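Local coordinates for oligopeptide ABC transporter, periplasmic oligopeptide-binding protein, putative (Thermotoga maritima MSB8, PDB 5IPW) that probably binds oligopeptides in the periplasm and hands them to an ABC transporter for uptake across the membrane, at residues S527-D531 / K532-G536; E547-E550 / V551-R554. One frame throughout, in Å; residues are numbered along the deposited sequence.

In the fold
Contact 1 (527-536) lies in the C-terminal part of helix 523-534 and the residues that follow. Contact 2 (547-554) comes next along the chain, where a loop enters helix 550-564. The two thus belong to consecutive helices joined by a loop, and their centres lie about 13 Å apart. They meet directly: the rings of Y529 and Y553 stack on each other, and R554 packs beside Y529. The centre of each lies about 29 Å from the centre of the chain, on the same side of it, so this helix pair, packed together through Y529 against Y553 and R554, forms a peripheral part of this member of the family 5 solute-binding proteins.

Contact 1. Residues S527-D531 / K532-G536; sequences SYYID and KNIRG
The side-chain amide of N533 lies over one face of the Y529 ring, its ND2 3.3 Å from Y529 CE2 and displaced toward the rim, with amide and ring planes inclined at 53°. The Y529 ring reaches along the helix toward the following turn because its CG is trans to the backbone N (chi1 -180°), and I534 CD1 also comes to it, 3.9 Å from Y529 CE1. One residue on, I530 is buried, and its CG2 packs 4.2 Å from I534 CB. Y529, I530 and I534 form the compact side, set against helix 550-564: V556 and Y560 touch I530, while Y529 OH is hydrogen-bonded to the carboxylate of D557 (OD2). N533 is the exposed residue at its border. Replacing Y529 by an alanine would remove the ring and is likely to leave the N533 amide without the face it lies over and D557 without its phenol partner. The other side is looser and more exposed to solvent. There D531 OD1 and R535 NE form a long salt bridge of 3.5 Å, and the extended chain of K532 leads away from the helix. In the backbone, N533 N bonds Y529 O at 2.9 Å, whereas I530 O receives R535 N at 3.3 Å and, weakly, I534 N. The five-residue step from I530 to R535 is that of a pi-type turn in the C-terminal part of the helix.

Contact 2. Residues E547-E550 / V551-R554; sequences EPPE and VVYR
Y553 and E547 cross at about a right angle, and the phenol OH of the tyrosine donates a hydrogen bond to E547 OE2 over 2.9 Å. The carboxylate receives it on the anti lone pair of OE2, the one directed away from the other oxygen. E547 reaches this position with an extended chain, which sets OE2 at the ring edge, near the ring plane. P548 also crosses the tyrosine nearly at right angles; its CG comes 3.7 Å from Y553 CE1, while its CB lies 4.0 Å from V552 CB. The E550 carboxylate is a second acidic group at the ring edge, OE2 lying 3.6 Å from Y553 CD2 with its plane turned 63° from that of the ring. The ring is therefore met by two carboxylates at its edge and, obliquely, by a proline.

The chain of E550 bends at chi2 (60°) to bring the carboxylate back toward the next turn, where OE2 forms a salt bridge with R554 NH2 at 2.6 Å. OE2 approaches the edge of the guanidinium, and the two planes are nearly coplanar at 22°. R554 folds at both chi2 and chi3 to meet it, and its NH1 has a second acidic partner in D557. E550 is the first residue of the helix, where its negative charge probably interacts favourably with the helix dipole.

P549 occupies the N-cap position. P549 O accepts a hydrogen bond from V552 N at 3.2 Å, and P549 CB packs 3.9 Å from V551 CG1. The loop thus passes into helix 550-564 beside two neighbours: from helix 523-534, W525 touches E547, P548 and Y553 while Y529 stacks on the Y553 ring, and I581 of helix 568-584 touches V551 and R554.

Contact 1. Residues S527-D531 / K532-G536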
loop_
_atom_site.group_PDB
_atom_site.type_symbol
_atom_site.label_atom_id
_atom_site.label_comp_id
_atom_site.label_asym_id
_atom_site.label_seq_id
_atom_site.Cartn_x
_atom_site.Cartn_y
_atom_site.Cartn_z
ATOM N N SER A 527 0.496 0.266 -26.878
ATOM C CA SER A 527 1.310 -0.934 -26.989
ATOM C C SER A 527 2.216 -0.859 -28.225
ATOM O O SER A 527 3.375 -1.285 -28.185
ATOM C CB SER A 527 0.400 -2.155 -27.054
ATOM O OG SER A 527 1.122 -3.343 -26.839
ATOM N N TYR A 528 1.677 -0.309 -29.314
ATOM C CA TYR A 528 2.443 -0.060 -30.540
ATOM C C TYR A 528 3.595 0.929 -30.288
ATOM O O TYR A 528 4.705 0.742 -30.795
ATOM C CB TYR A 528 1.502 0.428 -31.660
ATOM C CG TYR A 528 2.183 0.861 -32.947
ATOM C CD1 TYR A 528 3.148 0.060 -33.558
ATOM C CD2 TYR A 528 1.842 2.063 -33.565
ATOM C CE1 TYR A 528 3.769 0.451 -34.733
ATOM C CE2 TYR A 528 2.457 2.463 -34.744
ATOM C CZ TYR A 528 3.422 1.651 -35.324
ATOM O OH TYR A 528 4.045 2.031 -36.490
ATOM N N TYR A 529 3.333 1.949 -29.473
ATOM C CA TYR A 529 4.318 2.984 -29.162
ATOM C C TYR A 529 5.477 2.439 -28.338
ATOM O O TYR A 529 6.640 2.608 -28.694
ATOM C CB TYR A 529 3.637 4.112 -28.399
ATOM C CG TYR A 529 4.539 5.259 -28.013
ATOM C CD1 TYR A 529 5.319 5.204 -26.864
ATOM C CD2 TYR A 529 4.589 6.415 -28.786
ATOM C CE1 TYR A 529 6.136 6.262 -26.501
ATOM C CE2 TYR A 529 5.398 7.479 -28.432
ATOM C CZ TYR A 529 6.170 7.401 -27.288
ATOM O OH TYR A 529 6.978 8.461 -26.935
ATOM N N ILE A 530 5.148 1.796 -27.226
ATOM C CA ILE A 530 6.157 1.229 -26.337
ATOM C C ILE A 530 7.029 0.263 -27.124
ATOM O O ILE A 530 8.255 0.328 -27.053
ATOM C CB ILE A 530 5.515 0.502 -25.134
ATOM C CG1 ILE A 530 4.823 1.506 -24.210
ATOM C CG2 ILE A 530 6.561 -0.272 -24.338
ATOM C CD1 ILE A 530 3.809 0.884 -23.274
ATOM N N ASP A 531 6.386 -0.624 -27.878
ATOM C CA ASP A 531 7.105 -1.605 -28.690
ATOM C C ASP A 531 8.067 -0.955 -29.684
ATOM O O ASP A 531 9.197 -1.416 -29.848
ATOM C CB ASP A 531 6.137 -2.537 -29.438
ATOM C CG ASP A 531 6.071 -3.935 -28.835
ATOM O OD1 ASP A 531 6.553 -4.144 -27.699
ATOM O OD2 ASP A 531 5.538 -4.837 -29.513
ATOM N N LYS A 532 7.618 0.112 -30.340
ATOM C CA LYS A 532 8.444 0.800 -31.331
ATOM C C LYS A 532 9.609 1.537 -30.675
ATOM O O LYS A 532 10.768 1.199 -30.903
ATOM C CB LYS A 532 7.601 1.773 -32.167
ATOM C CG LYS A 532 8.374 2.466 -33.281
ATOM C CD LYS A 532 7.476 3.339 -34.141
ATOM C CE LYS A 532 8.291 4.206 -35.087
ATOM N NZ LYS A 532 7.425 5.104 -35.896
ATOM N N ASN A 533 9.295 2.524 -29.843
ATOM C CA ASN A 533 10.305 3.440 -29.319
ATOM C C ASN A 533 11.134 2.869 -28.177
ATOM O O ASN A 533 12.361 2.862 -28.243
ATOM C CB ASN A 533 9.647 4.740 -28.865
ATOM C CG ASN A 533 8.847 5.398 -29.969
ATOM O OD1 ASN A 533 8.724 4.857 -31.067
ATOM N ND2 ASN A 533 8.294 6.566 -29.682
ATOM N N ILE A 534 10.468 2.384 -27.137
ATOM C CA ILE A 534 11.154 2.014 -25.901
ATOM C C ILE A 534 11.978 0.734 -26.038
ATOM O O ILE A 534 13.100 0.676 -25.539
ATOM C CB ILE A 534 10.169 1.900 -24.712
ATOM C CG1 ILE A 534 9.845 3.288 -24.147
ATOM C CG2 ILE A 534 10.749 1.047 -23.587
ATOM C CD1 ILE A 534 9.138 4.222 -25.107
ATOM N N ARG A 535 11.436 -0.281 -26.706
ATOM C CA ARG A 535 12.091 -1.600 -26.746
ATOM C C ARG A 535 13.543 -1.594 -27.283
ATOM O O ARG A 535 14.443 -2.042 -26.569
ATOM C CB ARG A 535 11.242 -2.637 -27.499
ATOM C CG ARG A 535 9.902 -2.950 -26.856
ATOM C CD ARG A 535 10.018 -3.919 -25.695
ATOM N NE ARG A 535 8.757 -4.010 -24.965
ATOM C CZ ARG A 535 8.539 -4.803 -23.918
ATOM N NH1 ARG A 535 7.348 -4.798 -23.329
ATOM N NH2 ARG A 535 9.500 -5.600 -23.455
ATOM N N GLY A 536 13.804 -1.107 -28.502
ATOM C CA GLY A 536 12.811 -0.570 -29.435
ATOM C C GLY A 536 12.635 -1.432 -30.676
ATOM O O GLY A 536 12.499 -0.909 -31.782
#

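Contact 2. Residues E547-E550 / V551-R554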
loop_
_atom_site.group_PDB
_atom_site.type_symbol
_atom_site.label_atom_id
_atom_site.label_comp_id
_atom_site.label_asym_id
_atom_site.label_seq_id
_atom_site.Cartn_x
_atom_site.Cartn_y
_atom_site.Cartn_z
ATOM N N GLU A 547 -5.861 7.468 -32.613
ATOM C CA GLU A 547 -4.586 7.605 -31.927
ATOM C C GLU A 547 -4.787 8.526 -30.724
ATOM O O GLU A 547 -5.622 9.431 -30.781
ATOM C CB GLU A 547 -3.541 8.184 -32.877
ATOM C CG GLU A 547 -2.109 8.013 -32.399
ATOM C CD GLU A 547 -1.077 8.454 -33.421
ATOM O OE1 GLU A 547 -1.468 8.939 -34.506
ATOM O OE2 GLU A 547 0.132 8.312 -33.137
ATOM N N PRO A 548 -4.051 8.282 -29.618
ATOM C CA PRO A 548 -4.146 9.172 -28.450
ATOM C C PRO A 548 -3.448 10.508 -28.663
ATOM O O PRO A 548 -2.564 10.597 -29.516
ATOM C CB PRO A 548 -3.406 8.398 -27.348
ATOM C CG PRO A 548 -2.501 7.464 -28.071
ATOM C CD PRO A 548 -3.235 7.086 -29.325
ATOM N N PRO A 549 -3.829 11.538 -27.880
ATOM C CA PRO A 549 -3.066 12.782 -27.787
ATOM C C PRO A 549 -1.575 12.536 -27.525
ATOM O O PRO A 549 -1.204 11.501 -26.977
ATOM C CB PRO A 549 -3.694 13.489 -26.584
ATOM C CG PRO A 549 -5.087 12.978 -26.515
ATOM C CD PRO A 549 -5.083 11.596 -27.108
ATOM N N GLU A 550 -0.733 13.489 -27.908
ATOM C CA GLU A 550 0.719 13.355 -27.750
ATOM C C GLU A 550 1.129 13.373 -26.272
ATOM O O GLU A 550 2.120 12.760 -25.871
ATOM C CB GLU A 550 1.432 14.482 -28.507
ATOM C CG GLU A 550 2.886 14.184 -28.838
ATOM C CD GLU A 550 3.051 12.954 -29.719
ATOM O OE1 GLU A 550 2.200 12.737 -30.605
ATOM O OE2 GLU A 550 4.030 12.201 -29.529
ATOM N N VAL A 551 0.345 14.080 -25.469
ATOM C CA VAL A 551 0.581 14.175 -24.039
ATOM C C VAL A 551 0.439 12.809 -23.332
ATOM O O VAL A 551 1.047 12.585 -22.280
ATOM C CB VAL A 551 -0.347 15.251 -23.427
ATOM C CG1 VAL A 551 -1.792 14.778 -23.376
ATOM C CG2 VAL A 551 0.153 15.682 -22.060
ATOM N N VAL A 552 -0.346 11.900 -23.914
ATOM C CA VAL A 552 -0.442 10.521 -23.420
ATOM C C VAL A 552 0.850 9.754 -23.696
ATOM O O VAL A 552 1.381 9.092 -22.807
ATOM C CB VAL A 552 -1.642 9.772 -24.042
ATOM C CG1 VAL A 552 -1.619 8.293 -23.691
ATOM C CG2 VAL A 552 -2.955 10.385 -23.576
ATOM N N TYR A 553 1.357 9.839 -24.923
ATOM C CA TYR A 553 2.633 9.202 -25.264
ATOM C C TYR A 553 3.761 9.691 -24.360
ATOM O O TYR A 553 4.764 8.998 -24.178
ATOM C CB TYR A 553 3.020 9.475 -26.720
ATOM C CG TYR A 553 2.256 8.701 -27.782
ATOM C CD1 TYR A 553 1.768 7.414 -27.546
ATOM C CD2 TYR A 553 2.066 9.244 -29.052
ATOM C CE1 TYR A 553 1.091 6.713 -28.530
ATOM C CE2 TYR A 553 1.392 8.548 -30.040
ATOM C CZ TYR A 553 0.907 7.283 -29.776
ATOM O OH TYR A 553 0.238 6.586 -30.753
ATOM N N ARG A 554 3.595 10.896 -23.818
ATOM C CA ARG A 554 4.576 11.496 -22.921
ATOM C C ARG A 554 4.563 10.814 -21.553
ATOM O O ARG A 554 5.620 10.478 -21.010
ATOM C CB ARG A 554 4.314 13.008 -22.782
ATOM C CG ARG A 554 5.559 13.885 -22.875
ATOM C CD ARG A 554 6.464 13.510 -24.046
ATOM N NE ARG A 554 5.711 13.135 -25.248
ATOM C CZ ARG A 554 6.179 12.373 -26.238
ATOM N NH1 ARG A 554 7.413 11.878 -26.203
ATOM N NH2 ARG A 554 5.400 12.096 -27.278
#